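Local coordinates for protein beta-N-acetylhexosaminidase (Bacteroides fragilis, PDB 4PYS) that probably hydrolyses terminal N-acetylhexosamine residues from glycans, as a zinc-containing beta-N-acetylhexosaminidase of glycosyl hydrolase family 20, at residues E78-R83 / I124-R129; P182-I187 / L234-R239. One frame throughout, in Å; residues are numbered along the deposited sequence.

Interaction 1. Residues E78-R83 / I124-R129; sequences EGYRIR and ITDFPR
The ring of Tyr80 and the carboxylate of Asp126 run alongside one another, their planes turned 77° apart. Asp126 CB comes in obliquely against the phenol, 3.3 Å from Tyr80 CZ, and Ile124 CG2 approaches Tyr80 CE2, also obliquely, at 4.0 Å. Tyr80 OH sits 2.7 Å from Asp126 OD2 in a weak hydrogen bond; the hydroxyl also hydrogen-bonds Ser105 OG of helix 96-109. With CG wedged between its own backbone N and carbonyl carbon (chi1 65°), the end of the phenol leans over to the neighbouring strand, beside Asp126. The other carboxylate oxygen, OD1, is held by Gly16 N and the indole N-H of Trp462. Among the remaining flat groups, the Arg81 guanidinium has a water at its edge, in plane, that accepts from Arg81 NE and is shared with Thr125 OG1; its NH1 forms salt bridges with Asp72 and Glu92.

The backbones between these two faces form a regular antiparallel ladder. Tyr80 with Asp126 and Ile82 with Ile124 are hydrogen-bonded pairs, each closed by two backbone bonds, such as Ile82 N to Ile124 O at 2.8 Å. Between them Arg81 and Thr125 form a non-hydrogen-bonded pair, where Arg81 CA lies 3.2 Å from Ile124 O in a CA-H...O contact. Past the ladder, Pro128 CG meets Glu78 OE1 at 3.5 Å, an oxygen salt-bridged to Arg133.

Chemically, the two sides of this sheet differ. On the buried one Tyr80 and Ile82 pack on helix 96-109, Ile124 on Ile11 and Asp126 on Pro15, and two N-H groups grip Asp126 OD1, which probably favours the charged form; on the other, Arg81 and Thr125 share water.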
loop_
_atom_site.group_PDB
_atom_site.type_symbol
_atom_site.label_atom_id
_atom_site.label_comp_id
_atom_site.label_asym_id
_atom_site.label_seq_id
_atom_site.Cartn_x
_atom_site.Cartn_y
_atom_site.Cartn_z
ATOM N N GLU A 78 -8.345 15.235 -2.370
ATOM C CA GLU A 78 -8.803 14.155 -1.502
ATOM C C GLU A 78 -9.636 14.608 -0.301
ATOM O O GLU A 78 -9.977 13.787 0.555
ATOM C CB GLU A 78 -7.634 13.286 -1.019
ATOM C CG GLU A 78 -6.650 12.881 -2.109
ATOM C CD GLU A 78 -5.635 11.888 -1.589
ATOM O OE1 GLU A 78 -4.606 12.326 -1.016
ATOM O OE2 GLU A 78 -5.890 10.674 -1.739
ATOM N N GLY A 79 -9.968 15.892 -0.233
ATOM C CA GLY A 79 -10.722 16.394 0.909
ATOM C C GLY A 79 -12.221 16.292 0.712
ATOM O O GLY A 79 -12.698 16.185 -0.413
ATOM N N TYR A 80 -12.976 16.330 1.805
ATOM C CA TYR A 80 -14.430 16.307 1.686
ATOM C C TYR A 80 -15.060 17.084 2.828
ATOM O O TYR A 80 -14.393 17.408 3.822
ATOM C CB TYR A 80 -14.948 14.861 1.672
ATOM C CG TYR A 80 -14.698 14.150 2.977
ATOM C CD1 TYR A 80 -13.515 13.453 3.199
ATOM C CD2 TYR A 80 -15.646 14.181 3.995
ATOM C CE1 TYR A 80 -13.278 12.819 4.417
ATOM C CE2 TYR A 80 -15.416 13.557 5.208
ATOM C CZ TYR A 80 -14.237 12.873 5.407
ATOM O OH TYR A 80 -14.017 12.260 6.622
ATOM N N ARG A 81 -16.343 17.389 2.678
ATOM C CA ARG A 81 -17.123 17.947 3.769
ATOM C C ARG A 81 -18.433 17.180 3.801
ATOM O O ARG A 81 -19.016 16.884 2.749
ATOM C CB ARG A 81 -17.379 19.442 3.540
ATOM C CG ARG A 81 -18.178 20.123 4.650
ATOM C CD ARG A 81 -18.490 21.581 4.301
ATOM N NE ARG A 81 -17.275 22.365 4.070
ATOM C CZ ARG A 81 -16.812 22.695 2.866
ATOM N NH1 ARG A 81 -17.470 22.331 1.770
ATOM N NH2 ARG A 81 -15.691 23.396 2.750
ATOM N N ILE A 82 -18.874 16.829 5.003
ATOM C CA ILE A 82 -20.176 16.193 5.183
ATOM C C ILE A 82 -20.993 17.075 6.098
ATOM O O ILE A 82 -20.513 17.445 7.169
ATOM C CB ILE A 82 -20.050 14.818 5.861
ATOM C CG1 ILE A 82 -19.283 13.822 4.978
ATOM C CG2 ILE A 82 -21.434 14.259 6.177
ATOM C CD1 ILE A 82 -18.985 12.475 5.675
ATOM N N ARG A 83 -22.210 17.431 5.690
ATOM C CA ARG A 83 -23.145 18.088 6.600
ATOM C C ARG A 83 -24.373 17.218 6.723
ATOM O O ARG A 83 -25.058 16.964 5.728
ATOM C CB ARG A 83 -23.545 19.479 6.100
ATOM C CG ARG A 83 -22.457 20.524 6.246
ATOM C CD ARG A 83 -22.865 21.820 5.556
ATOM N NE ARG A 83 -22.654 21.731 4.112
ATOM C CZ ARG A 83 -23.229 22.542 3.233
ATOM N NH1 ARG A 83 -24.061 23.488 3.655
ATOM N NH2 ARG A 83 -22.982 22.401 1.935
ATOM N N ILE A 124 -18.549 17.669 9.222
ATOM C CA ILE A 124 -17.208 17.105 9.215
ATOM C C ILE A 124 -16.469 17.700 8.028
ATOM O O ILE A 124 -16.991 17.693 6.911
ATOM C CB ILE A 124 -17.274 15.584 9.030
ATOM C CG1 ILE A 124 -18.017 14.937 10.200
ATOM C CG2 ILE A 124 -15.873 14.996 8.914
ATOM C CD1 ILE A 124 -18.414 13.488 9.927
ATOM N N THR A 125 -15.278 18.241 8.278
ATOM C CA THR A 125 -14.429 18.766 7.215
ATOM C C THR A 125 -13.100 18.060 7.353
ATOM O O THR A 125 -12.519 18.041 8.452
ATOM C CB THR A 125 -14.208 20.281 7.371
ATOM O OG1 THR A 125 -15.479 20.930 7.533
ATOM C CG2 THR A 125 -13.515 20.835 6.137
ATOM N N ASP A 126 -12.601 17.473 6.268
ATOM C CA ASP A 126 -11.537 16.481 6.440
ATOM C C ASP A 126 -10.672 16.374 5.174
ATOM O O ASP A 126 -11.161 16.529 4.052
ATOM C CB ASP A 126 -12.189 15.130 6.778
ATOM C CG ASP A 126 -11.235 14.150 7.418
ATOM O OD1 ASP A 126 -10.171 14.588 7.930
ATOM O OD2 ASP A 126 -11.580 12.938 7.439
ATOM N N PHE A 127 -9.375 16.152 5.369
ATOM C CA PHE A 127 -8.429 15.996 4.272
ATOM C C PHE A 127 -7.126 15.408 4.827
ATOM O O PHE A 127 -6.826 15.585 6.025
ATOM C CB PHE A 127 -8.164 17.347 3.578
ATOM C CG PHE A 127 -7.946 18.485 4.528
ATOM C CD1 PHE A 127 -6.687 18.723 5.071
ATOM C CD2 PHE A 127 -9.000 19.316 4.878
ATOM C CE1 PHE A 127 -6.484 19.784 5.946
ATOM C CE2 PHE A 127 -8.811 20.377 5.757
ATOM C CZ PHE A 127 -7.553 20.606 6.290
ATOM N N PRO A 128 -6.341 14.725 3.968
ATOM C CA PRO A 128 -5.172 13.980 4.470
ATOM C C PRO A 128 -3.959 14.827 4.773
ATOM O O PRO A 128 -3.672 15.820 4.075
ATOM C CB PRO A 128 -4.849 13.017 3.313
ATOM C CG PRO A 128 -5.320 13.769 2.079
ATOM C CD PRO A 128 -6.601 14.436 2.539
ATOM N N ARG A 129 -3.236 14.423 5.811
ATOM C CA ARG A 129 -2.013 15.099 6.189
ATOM C C ARG A 129 -0.937 14.958 5.127
ATOM O O ARG A 129 -0.234 15.945 4.821
ATOM C CB ARG A 129 -1.491 14.578 7.537
ATOM C CG ARG A 129 -0.321 15.382 8.051
ATOM C CD ARG A 129 0.248 14.800 9.350
ATOM N NE ARG A 129 0.816 13.468 9.143
ATOM C CZ ARG A 129 2.052 13.250 8.713
ATOM N NH1 ARG A 129 2.490 12.013 8.561
ATOM N NH2 ARG A 129 2.850 14.277 8.427
HETATM O O HOH W 1 -16.195 23.257 6.740
#

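Interaction 2. Residues P182-I187 / L234-R239; sequences PFLTRI and LNAYPR
Phe183 and Tyr237 present their rings at 28° to one another, roughly parallel but offset, with little overlap and centroids 5.6 Å apart. The closer touch is made by the root of the phenylalanine: its CB lies 3.5 Å from Tyr237 CZ, approaching the phenol obliquely. Although the ring planes are so nearly aligned, the directions of the two side chains cross at about a right angle, and Leu184 crosses the tyrosine in the same manner, bringing its CG to 4.0 Å from Tyr237 CE2. Tyr237 is the first residue to leave helical geometry after helix 231-236; its CG is anti to the carbonyl carbon (chi1 -63°), and the ring reaches over to the start of the 182-187 segment. There its hydroxyl oxygen accepts from Phe183 N at 3.2 Å, with 156° at the hydrogen. Pro182 CD also comes near this oxygen.

With only a methyl at Ala236, the backbones come close, the CA atoms of Phe183 and Ala236 being 4.9 Å apart. Ala236 CB lies 3.2 Å from Phe183 O, a carbonyl that also receives Ile187 N within its own turn. Farther along, Ile187 CG2 rests 4.0 Å from Asn235 CB, while the side-chain ND2 of Asn235 donates to Val247 O and Glu231 O.

Tyr237 also meets the ring of Phe269, with the planes inclined. The contact thus joins a short helix to the C-terminal end of another within the catalytic domain by mainly apolar means, and the phenol oxygen gives Phe183 N, near the N-terminal end of its short helical segment, a side-chain acceptor.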
loop_
_atom_site.group_PDB
_atom_site.type_symbol
_atom_site.label_atom_id
_atom_site.label_comp_id
_atom_site.label_asym_id
_atom_site.label_seq_id
_atom_site.Cartn_x
_atom_site.Cartn_y
_atom_site.Cartn_z
ATOM N N PRO A 182 5.681 -16.947 -20.567
ATOM C CA PRO A 182 4.752 -17.794 -19.809
ATOM C C PRO A 182 5.410 -18.543 -18.657
ATOM O O PRO A 182 4.741 -18.782 -17.654
ATOM C CB PRO A 182 4.245 -18.785 -20.860
ATOM C CG PRO A 182 4.406 -18.078 -22.160
ATOM C CD PRO A 182 5.665 -17.273 -22.006
ATOM N N PHE A 183 6.685 -18.890 -18.782
ATOM C CA PHE A 183 7.356 -19.676 -17.752
ATOM C C PHE A 183 7.530 -18.916 -16.436
ATOM O O PHE A 183 7.730 -19.534 -15.392
ATOM C CB PHE A 183 8.715 -20.178 -18.235
ATOM C CG PHE A 183 8.628 -21.235 -19.316
ATOM C CD1 PHE A 183 7.442 -21.921 -19.546
ATOM C CD2 PHE A 183 9.730 -21.533 -20.094
ATOM C CE1 PHE A 183 7.354 -22.895 -20.538
ATOM C CE2 PHE A 183 9.657 -22.511 -21.095
ATOM C CZ PHE A 183 8.466 -23.187 -21.313
ATOM N N LEU A 184 7.478 -17.587 -16.484
ATOM C CA LEU A 184 7.661 -16.801 -15.261
ATOM C C LEU A 184 6.640 -17.226 -14.210
ATOM O O LEU A 184 6.976 -17.345 -13.040
ATOM C CB LEU A 184 7.594 -15.292 -15.526
ATOM C CG LEU A 184 8.805 -14.647 -16.207
ATOM C CD1 LEU A 184 8.514 -13.192 -16.525
ATOM C CD2 LEU A 184 10.052 -14.776 -15.349
ATOM N N THR A 185 5.403 -17.484 -14.633
ATOM C CA THR A 185 4.377 -17.967 -13.704
ATOM C C THR A 185 4.239 -19.484 -13.724
ATOM O O THR A 185 4.120 -20.107 -12.672
ATOM C CB THR A 185 3.001 -17.335 -13.961
ATOM O OG1 THR A 185 2.725 -17.326 -15.371
ATOM C CG2 THR A 185 2.955 -15.910 -13.416
ATOM N N ARG A 186 4.264 -20.084 -14.914
ATOM C CA ARG A 186 4.052 -21.521 -15.020
ATOM C C ARG A 186 5.103 -22.318 -14.252
ATOM O O ARG A 186 4.821 -23.400 -13.734
ATOM C CB ARG A 186 3.992 -21.959 -16.491
ATOM C CG ARG A 186 2.700 -21.548 -17.179
ATOM C CD ARG A 186 2.810 -21.585 -18.700
ATOM N NE ARG A 186 3.111 -22.916 -19.210
ATOM C CZ ARG A 186 2.908 -23.288 -20.470
ATOM N NH1 ARG A 186 3.205 -24.518 -20.855
ATOM N NH2 ARG A 186 2.397 -22.430 -21.344
ATOM N N ILE A 187 6.312 -21.779 -14.178
ATOM C CA ILE A 187 7.369 -22.393 -13.389
ATOM C C ILE A 187 7.592 -21.591 -12.111
ATOM O O ILE A 187 7.616 -22.140 -11.008
ATOM C CB ILE A 187 8.684 -22.447 -14.178
ATOM C CG1 ILE A 187 8.522 -23.339 -15.412
ATOM C CG2 ILE A 187 9.833 -22.936 -13.292
ATOM C CD1 ILE A 187 9.828 -23.692 -16.067
ATOM N N LEU A 234 14.668 -16.985 -12.646
ATOM C CA LEU A 234 15.807 -17.691 -13.225
ATOM C C LEU A 234 15.505 -19.168 -13.442
ATOM O O LEU A 234 16.082 -19.804 -14.325
ATOM C CB LEU A 234 17.057 -17.516 -12.362
ATOM C CG LEU A 234 17.696 -16.128 -12.433
ATOM C CD1 LEU A 234 18.888 -16.023 -11.505
ATOM C CD2 LEU A 234 18.111 -15.812 -13.861
ATOM N N ASN A 235 14.602 -19.710 -12.630
ATOM C CA ASN A 235 14.120 -21.076 -12.831
ATOM C C ASN A 235 13.326 -21.167 -14.120
ATOM O O ASN A 235 13.378 -22.165 -14.838
ATOM C CB ASN A 235 13.241 -21.509 -11.661
ATOM C CG ASN A 235 13.963 -22.414 -10.709
ATOM O OD1 ASN A 235 13.807 -23.635 -10.753
ATOM N ND2 ASN A 235 14.780 -21.826 -9.848
ATOM N N ALA A 236 12.581 -20.105 -14.400
ATOM C CA ALA A 236 11.810 -20.006 -15.622
ATOM C C ALA A 236 12.737 -19.839 -16.826
ATOM O O ALA A 236 12.598 -20.545 -17.826
ATOM C CB ALA A 236 10.840 -18.842 -15.524
ATOM N N TYR A 237 13.686 -18.912 -16.710
ATOM C CA TYR A 237 14.571 -18.540 -17.814
ATOM C C TYR A 237 16.028 -18.393 -17.370
ATOM O O TYR A 237 16.496 -17.279 -17.138
ATOM C CB TYR A 237 14.075 -17.234 -18.448
ATOM C CG TYR A 237 12.706 -17.369 -19.067
ATOM C CD1 TYR A 237 12.546 -17.963 -20.318
ATOM C CD2 TYR A 237 11.575 -16.931 -18.400
ATOM C CE1 TYR A 237 11.300 -18.102 -20.881
ATOM C CE2 TYR A 237 10.324 -17.064 -18.955
ATOM C CZ TYR A 237 10.190 -17.653 -20.198
ATOM O OH TYR A 237 8.941 -17.792 -20.754
ATOM N N PRO A 238 16.755 -19.518 -17.265
ATOM C CA PRO A 238 18.133 -19.533 -16.756
ATOM C C PRO A 238 19.085 -18.651 -17.564
ATOM O O PRO A 238 20.118 -18.231 -17.041
ATOM C CB PRO A 238 18.545 -21.003 -16.903
ATOM C CG PRO A 238 17.272 -21.764 -16.978
ATOM C CD PRO A 238 16.316 -20.860 -17.690
ATOM N N ARG A 239 18.740 -18.379 -18.820
ATOM C CA ARG A 239 19.561 -17.536 -19.688
ATOM C C ARG A 239 19.516 -16.057 -19.290
ATOM O O ARG A 239 20.281 -15.241 -19.804
ATOM C CB ARG A 239 19.144 -17.711 -21.150
ATOM C CG ARG A 239 19.503 -19.072 -21.728
ATOM C CD ARG A 239 19.112 -19.178 -23.196
ATOM N NE ARG A 239 19.663 -20.382 -23.811
ATOM C CZ ARG A 239 20.895 -20.471 -24.303
ATOM N NH1 ARG A 239 21.707 -19.422 -24.258
ATOM N NH2 ARG A 239 21.320 -21.606 -24.842
#

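Followed from the N terminus, the chain first meets interaction 1, where strand 80-84 pairs with the end of strand 117-126 and closes a loop of 40 residues holding strand 89-93 and helix 96-109. The chain then runs on to 182-187, which opens interaction 2, whose loop of 46 residues carries helix 203-214 and strand 219-223 before 234-239 returns. The two are therefore in series, neither nested nor crossed. Their centres lie about 47 Å apart, on opposite sides of the chain's centre: one ties the sheet of the N-terminal domain together, the other links two helices of the catalytic domain.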